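Local atomic coordinates of hydrogenase maturation protease (PDB entry 3PU6), a protein that probably acts as an endopeptidase that matures hydrogenase, activating the enzyme by proteolytic processing. Residues L27-M32 with V37-D42; S46-L51 with I97-G102. One frame throughout, in Å; residues are numbered along the deposited sequence.

Contact 1 of 2, residues L27-M32 with V37-D42; sequences LVEEQM and VFFGYD
Val28 and Val37 form the apolar part of this contact, in which the last turn of a helix is laid against the strand that follows it. Methyl CG1 of Val28 meets methyl CG2 of Val37 at 3.8 Å, the two short side chains crossing at a slant. In Val37, CG1 stands anti to the backbone N (chi1 -174°), which leaves CG2 beside that N and turned to the helix. The same CG2 also rests 4.0 Å from the backbone N of Glu29, so one methyl group fits against two successive helix residues.

The pairing belongs to a beta-alpha-beta unit made of strand 5-10, helix 20-31 and strand 35-41. The helix packs on the sheet and the chain returns as a parallel edge strand, a step basic to the alpha/beta sandwich of this family. The axes of 27-31 and 37-41 run nearly antiparallel, at 160°, and approach to 9.4 Å. Val28 also touches Leu7 and Val37 touches Cys9, both on strand 5-10, which continues the apolar layer inward.

The second kind of contact is between a carboxylate and a ring. Glu29 reaches across Val37 toward Phe39, its chain extended beyond CG and its CG passing 4.1 Å from Val37 CG2. Its OE2 comes to the edge of the Phe39 ring, in the ring plane, 3.9 Å from CE1, while OE1 lies 4.0 Å from CZ. The carboxylate is turned 65° from the ring plane. Such an edge-on approach would probably be mildly favourable, since the ring hydrogens carry a slight positive charge. Within the strand, Val37 CG1 lies over one face of this ring, offset toward its rim.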
loop_
_atom_site.group_PDB
_atom_site.type_symbol
_atom_site.label_atom_id
_atom_site.label_comp_id
_atom_site.label_asym_id
_atom_site.label_seq_id
_atom_site.Cartn_x
_atom_site.Cartn_y
_atom_site.Cartn_z
ATOM N N LEU A 27 -1.939 4.291 10.191
ATOM C CA LEU A 27 -3.202 5.017 10.305
ATOM C C LEU A 27 -4.377 4.058 10.221
ATOM O O LEU A 27 -5.307 4.137 11.019
ATOM C CB LEU A 27 -3.324 6.112 9.244
ATOM C CG LEU A 27 -2.264 7.213 9.302
ATOM C CD1 LEU A 27 -2.426 8.197 8.133
ATOM C CD2 LEU A 27 -2.310 7.923 10.637
ATOM N N VAL A 28 -4.315 3.146 9.256
ATOM C CA VAL A 28 -5.378 2.171 9.044
ATOM C C VAL A 28 -5.464 1.272 10.270
ATOM O O VAL A 28 -6.541 0.865 10.701
ATOM C CB VAL A 28 -5.129 1.332 7.754
ATOM C CG1 VAL A 28 -6.068 0.131 7.675
ATOM C CG2 VAL A 28 -5.276 2.201 6.524
ATOM N N GLU A 29 -4.299 0.984 10.828
ATOM C CA GLU A 29 -4.169 0.131 11.986
ATOM C C GLU A 29 -4.941 0.724 13.160
ATOM O O GLU A 29 -5.659 0.005 13.858
ATOM C CB GLU A 29 -2.698 0.021 12.350
ATOM C CG GLU A 29 -2.241 -1.385 12.580
ATOM C CD GLU A 29 -0.870 -1.432 13.173
ATOM O OE1 GLU A 29 -0.254 -0.349 13.335
ATOM O OE2 GLU A 29 -0.418 -2.552 13.483
ATOM N N GLU A 30 -4.772 2.032 13.366
ATOM C CA GLU A 30 -5.481 2.788 14.394
ATOM C C GLU A 30 -6.955 2.930 14.078
ATOM O O GLU A 30 -7.805 2.523 14.854
ATOM C CB GLU A 30 -4.901 4.192 14.540
ATOM C CG GLU A 30 -3.616 4.246 15.320
ATOM C CD GLU A 30 -2.762 5.453 14.942
ATOM O OE1 GLU A 30 -3.336 6.456 14.452
ATOM O OE2 GLU A 30 -1.519 5.394 15.135
ATOM N N GLN A 31 -7.261 3.529 12.938
ATOM C CA GLN A 31 -8.637 3.894 12.634
ATOM C C GLN A 31 -9.523 2.760 12.122
ATOM O O GLN A 31 -10.749 2.852 12.189
ATOM C CB GLN A 31 -8.648 5.031 11.633
ATOM C CG GLN A 31 -7.794 6.202 12.048
ATOM C CD GLN A 31 -8.104 7.428 11.229
ATOM O OE1 GLN A 31 -9.094 7.458 10.486
ATOM N NE2 GLN A 31 -7.269 8.456 11.362
HETATM N N MSE A 32 -8.911 1.688 11.626
HETATM C CA MSE A 32 -9.648 0.715 10.829
HETATM C C MSE A 32 -9.379 -0.729 11.195
HETATM O O MSE A 32 -8.848 -1.486 10.386
HETATM C CB MSE A 32 -9.348 0.944 9.354
HETATM C CG MSE A 32 -9.508 2.417 8.982
HETATM SE SE MSE A 32 -9.808 2.773 7.095
HETATM C CE MSE A 32 -11.559 1.945 6.862
ATOM N N VAL A 37 -3.353 -5.057 8.759
ATOM C CA VAL A 37 -2.260 -4.390 8.071
ATOM C C VAL A 37 -0.977 -5.209 8.154
ATOM O O VAL A 37 -0.540 -5.590 9.236
ATOM C CB VAL A 37 -1.993 -2.992 8.667
ATOM C CG1 VAL A 37 -0.961 -2.246 7.847
ATOM C CG2 VAL A 37 -3.264 -2.193 8.721
ATOM N N PHE A 38 -0.378 -5.474 7.000
ATOM C CA PHE A 38 0.887 -6.188 6.936
ATOM C C PHE A 38 2.006 -5.274 6.473
ATOM O O PHE A 38 1.992 -4.801 5.348
ATOM C CB PHE A 38 0.773 -7.363 5.978
ATOM C CG PHE A 38 -0.111 -8.447 6.471
ATOM C CD1 PHE A 38 -0.712 -8.347 7.717
ATOM C CD2 PHE A 38 -0.318 -9.586 5.719
ATOM C CE1 PHE A 38 -1.515 -9.355 8.198
ATOM C CE2 PHE A 38 -1.128 -10.605 6.195
ATOM C CZ PHE A 38 -1.723 -10.487 7.440
ATOM N N PHE A 39 2.975 -5.028 7.342
ATOM C CA PHE A 39 4.148 -4.246 6.967
ATOM C C PHE A 39 5.198 -5.094 6.291
ATOM O O PHE A 39 5.832 -5.926 6.911
ATOM C CB PHE A 39 4.732 -3.550 8.185
ATOM C CG PHE A 39 3.774 -2.617 8.838
ATOM C CD1 PHE A 39 2.854 -3.090 9.762
ATOM C CD2 PHE A 39 3.765 -1.267 8.508
ATOM C CE1 PHE A 39 1.957 -2.232 10.368
ATOM C CE2 PHE A 39 2.861 -0.401 9.105
ATOM C CZ PHE A 39 1.955 -0.884 10.036
ATOM N N GLY A 40 5.380 -4.879 5.004
ATOM C CA GLY A 40 6.334 -5.672 4.274
ATOM C C GLY A 40 7.644 -4.928 4.232
ATOM O O GLY A 40 8.667 -5.487 3.857
ATOM N N TYR A 41 7.594 -3.661 4.625
ATOM C CA TYR A 41 8.709 -2.744 4.428
ATOM C C TYR A 41 9.347 -2.932 3.053
ATOM O O TYR A 41 8.680 -2.797 2.023
ATOM C CB TYR A 41 9.726 -2.907 5.553
ATOM C CG TYR A 41 9.086 -2.713 6.902
ATOM C CD1 TYR A 41 8.874 -1.435 7.413
ATOM C CD2 TYR A 41 8.658 -3.803 7.652
ATOM C CE1 TYR A 41 8.272 -1.244 8.645
ATOM C CE2 TYR A 41 8.045 -3.626 8.891
ATOM C CZ TYR A 41 7.857 -2.346 9.380
ATOM O OH TYR A 41 7.255 -2.171 10.604
ATOM N N ASP A 42 10.632 -3.262 3.026
ATOM C CA ASP A 42 11.326 -3.427 1.748
ATOM C C ASP A 42 11.481 -4.901 1.364
ATOM O O ASP A 42 12.167 -5.238 0.395
ATOM C CB ASP A 42 12.667 -2.679 1.740
ATOM C CG ASP A 42 13.514 -2.973 2.973
ATOM O OD1 ASP A 42 12.953 -3.445 3.989
ATOM O OD2 ASP A 42 14.741 -2.731 2.933
#

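Contact 2 of 2, residues S46-L51 with I97-G102; sequences SEFGKL and ISYLRG
Phe48 and Tyr99 lay their rings face to face between two helices, with centroids 4.0 Å apart and planes inclined by 28°. The overlap is uneven: Tyr99 CD1 sits over the centre of the Phe48 ring, whereas Phe48 CD2 lies over the Tyr99 ring toward the rim. Tyr99 gets there with CG anti to its backbone N (chi1 174°), a torsion that sends the ring across to helix 48-54. Its hydroxyl consequently ends beside Phe48 CB, OH to CB 3.6 Å, and takes a weak hydrogen bond from Arg52 NE.

Next to the stack, Leu51 and Leu100 cross at a slant and touch by methyl groups, CD1 of Leu51 to CD2 of Leu100 at 3.8 Å. Leu100 CD2 also approaches the Phe48 ring obliquely, 4.3 Å from CE1. An alanine in place of Phe48 would remove the stacking partner and is likely to leave a gap beside Leu100 and the Tyr99 ring freer to turn.

Leu51 reaches Val6 on strand 5-10, which places this aromatic and leucine packing between neighbouring helices 48-54 and 94-103 of an alpha/beta fold, one of them resting on the central sheet.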
loop_
_atom_site.group_PDB
_atom_site.type_symbol
_atom_site.label_atom_id
_atom_site.label_comp_id
_atom_site.label_asym_id
_atom_site.label_seq_id
_atom_site.Cartn_x
_atom_site.Cartn_y
_atom_site.Cartn_z
ATOM N N SER A 46 8.337 -11.283 2.414
ATOM C CA SER A 46 8.320 -11.847 3.738
ATOM C C SER A 46 6.886 -12.008 4.260
ATOM O O SER A 46 6.668 -12.654 5.282
ATOM C CB SER A 46 9.099 -10.957 4.696
ATOM O OG SER A 46 8.217 -10.062 5.358
ATOM N N GLU A 47 5.909 -11.416 3.573
ATOM C CA GLU A 47 4.520 -11.469 4.033
ATOM C C GLU A 47 3.626 -12.445 3.274
ATOM O O GLU A 47 2.441 -12.537 3.567
ATOM C CB GLU A 47 3.871 -10.091 3.986
ATOM C CG GLU A 47 4.612 -9.033 4.745
ATOM C CD GLU A 47 4.743 -9.371 6.195
ATOM O OE1 GLU A 47 3.719 -9.316 6.905
ATOM O OE2 GLU A 47 5.871 -9.686 6.629
ATOM N N PHE A 48 4.168 -13.175 2.308
ATOM C CA PHE A 48 3.321 -14.040 1.500
ATOM C C PHE A 48 2.739 -15.190 2.296
ATOM O O PHE A 48 1.633 -15.644 2.023
ATOM C CB PHE A 48 4.077 -14.596 0.305
ATOM C CG PHE A 48 4.549 -13.558 -0.630
ATOM C CD1 PHE A 48 4.057 -12.265 -0.541
ATOM C CD2 PHE A 48 5.465 -13.866 -1.620
ATOM C CE1 PHE A 48 4.487 -11.301 -1.399
ATOM C CE2 PHE A 48 5.895 -12.910 -2.483
ATOM C CZ PHE A 48 5.404 -11.622 -2.380
ATOM N N GLY A 49 3.493 -15.673 3.269
ATOM C CA GLY A 49 3.062 -16.824 4.018
ATOM C C GLY A 49 1.748 -16.532 4.693
ATOM O O GLY A 49 0.762 -17.229 4.469
ATOM N N LYS A 50 1.755 -15.488 5.519
ATOM C CA LYS A 50 0.571 -14.998 6.203
ATOM C C LYS A 50 -0.572 -14.717 5.235
ATOM O O LYS A 50 -1.749 -14.920 5.557
ATOM C CB LYS A 50 0.892 -13.699 6.929
ATOM C CG LYS A 50 2.200 -13.670 7.669
ATOM C CD LYS A 50 2.308 -12.360 8.422
ATOM C CE LYS A 50 3.356 -12.434 9.516
ATOM N NZ LYS A 50 3.258 -11.283 10.468
ATOM N N LEU A 51 -0.208 -14.209 4.063
ATOM C CA LEU A 51 -1.175 -13.897 3.047
ATOM C C LEU A 51 -1.857 -15.136 2.487
ATOM O O LEU A 51 -3.074 -15.158 2.373
ATOM C CB LEU A 51 -0.539 -13.076 1.931
ATOM C CG LEU A 51 -0.303 -11.597 2.261
ATOM C CD1 LEU A 51 0.442 -10.895 1.118
ATOM C CD2 LEU A 51 -1.615 -10.884 2.593
ATOM N N ILE A 97 3.042 -7.662 -7.383
ATOM C CA ILE A 97 1.660 -7.492 -7.779
ATOM C C ILE A 97 1.066 -8.727 -8.448
ATOM O O ILE A 97 -0.100 -9.039 -8.236
ATOM C CB ILE A 97 1.514 -6.304 -8.724
ATOM C CG1 ILE A 97 1.651 -4.997 -7.948
ATOM C CG2 ILE A 97 0.194 -6.376 -9.444
ATOM C CD1 ILE A 97 1.816 -3.787 -8.847
ATOM N N SER A 98 1.842 -9.417 -9.278
ATOM C CA SER A 98 1.304 -10.575 -9.993
ATOM C C SER A 98 1.226 -11.778 -9.075
ATOM O O SER A 98 0.469 -12.712 -9.319
ATOM C CB SER A 98 2.100 -10.900 -11.260
ATOM O OG SER A 98 3.489 -10.935 -11.004
ATOM N N TYR A 99 1.998 -11.747 -8.001
ATOM C CA TYR A 99 1.878 -12.793 -7.019
ATOM C C TYR A 99 0.571 -12.611 -6.269
ATOM O O TYR A 99 -0.187 -13.564 -6.079
ATOM C CB TYR A 99 3.032 -12.776 -6.032
ATOM C CG TYR A 99 2.792 -13.773 -4.943
ATOM C CD1 TYR A 99 2.432 -13.359 -3.664
ATOM C CD2 TYR A 99 2.860 -15.144 -5.203
ATOM C CE1 TYR A 99 2.179 -14.290 -2.651
ATOM C CE2 TYR A 99 2.613 -16.083 -4.203
ATOM C CZ TYR A 99 2.270 -15.648 -2.929
ATOM O OH TYR A 99 2.012 -16.560 -1.933
ATOM N N LEU A 100 0.318 -11.376 -5.845
ATOM C CA LEU A 100 -0.868 -11.064 -5.055
ATOM C C LEU A 100 -2.153 -11.373 -5.823
ATOM O O LEU A 100 -3.101 -11.922 -5.262
ATOM C CB LEU A 100 -0.849 -9.603 -4.614
ATOM C CG LEU A 100 0.402 -9.155 -3.864
ATOM C CD1 LEU A 100 0.388 -7.649 -3.687
ATOM C CD2 LEU A 100 0.540 -9.875 -2.523
ATOM N N ARG A 101 -2.168 -11.038 -7.108
ATOM C CA ARG A 101 -3.320 -11.308 -7.946
ATOM C C ARG A 101 -3.612 -12.792 -7.956
ATOM O O ARG A 101 -4.744 -13.207 -8.200
ATOM C CB ARG A 101 -3.077 -10.847 -9.377
ATOM C CG ARG A 101 -2.848 -9.377 -9.536
ATOM C CD ARG A 101 -2.435 -9.057 -10.979
ATOM N NE ARG A 101 -3.559 -8.803 -11.877
ATOM C CZ ARG A 101 -4.076 -9.694 -12.717
ATOM N NH1 ARG A 101 -3.580 -10.919 -12.785
ATOM N NH2 ARG A 101 -5.097 -9.358 -13.494
ATOM N N GLY A 102 -2.576 -13.587 -7.711
ATOM C CA GLY A 102 -2.708 -15.028 -7.698
ATOM C C GLY A 102 -3.271 -15.528 -6.389
ATOM O O GLY A 102 -3.974 -16.526 -6.353
#

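Contacts 1 and 2 follow in series along the chain, the first closing before the second opens, and their centres lie about 16 Å apart. Strand 35-41, an outermost strand of the mixed sheet within this chain, carries half of contact 1 and is followed, after a short connection, by helix 48-54 of contact 2. Phe38 bridges them: its CD2 lies 3.6 Å from Leu51 CD2, and its CE2 packs on Lys50 CB. Phe38 and its neighbours Val37 and Phe39 thus serve different helices, so helices 20-31 and 48-54 lie on opposite faces of the sheet. Contact 1 joins one helical layer to the sheet and contact 2 packs two helices of the other, as in a three-layer alpha/beta/alpha sandwich.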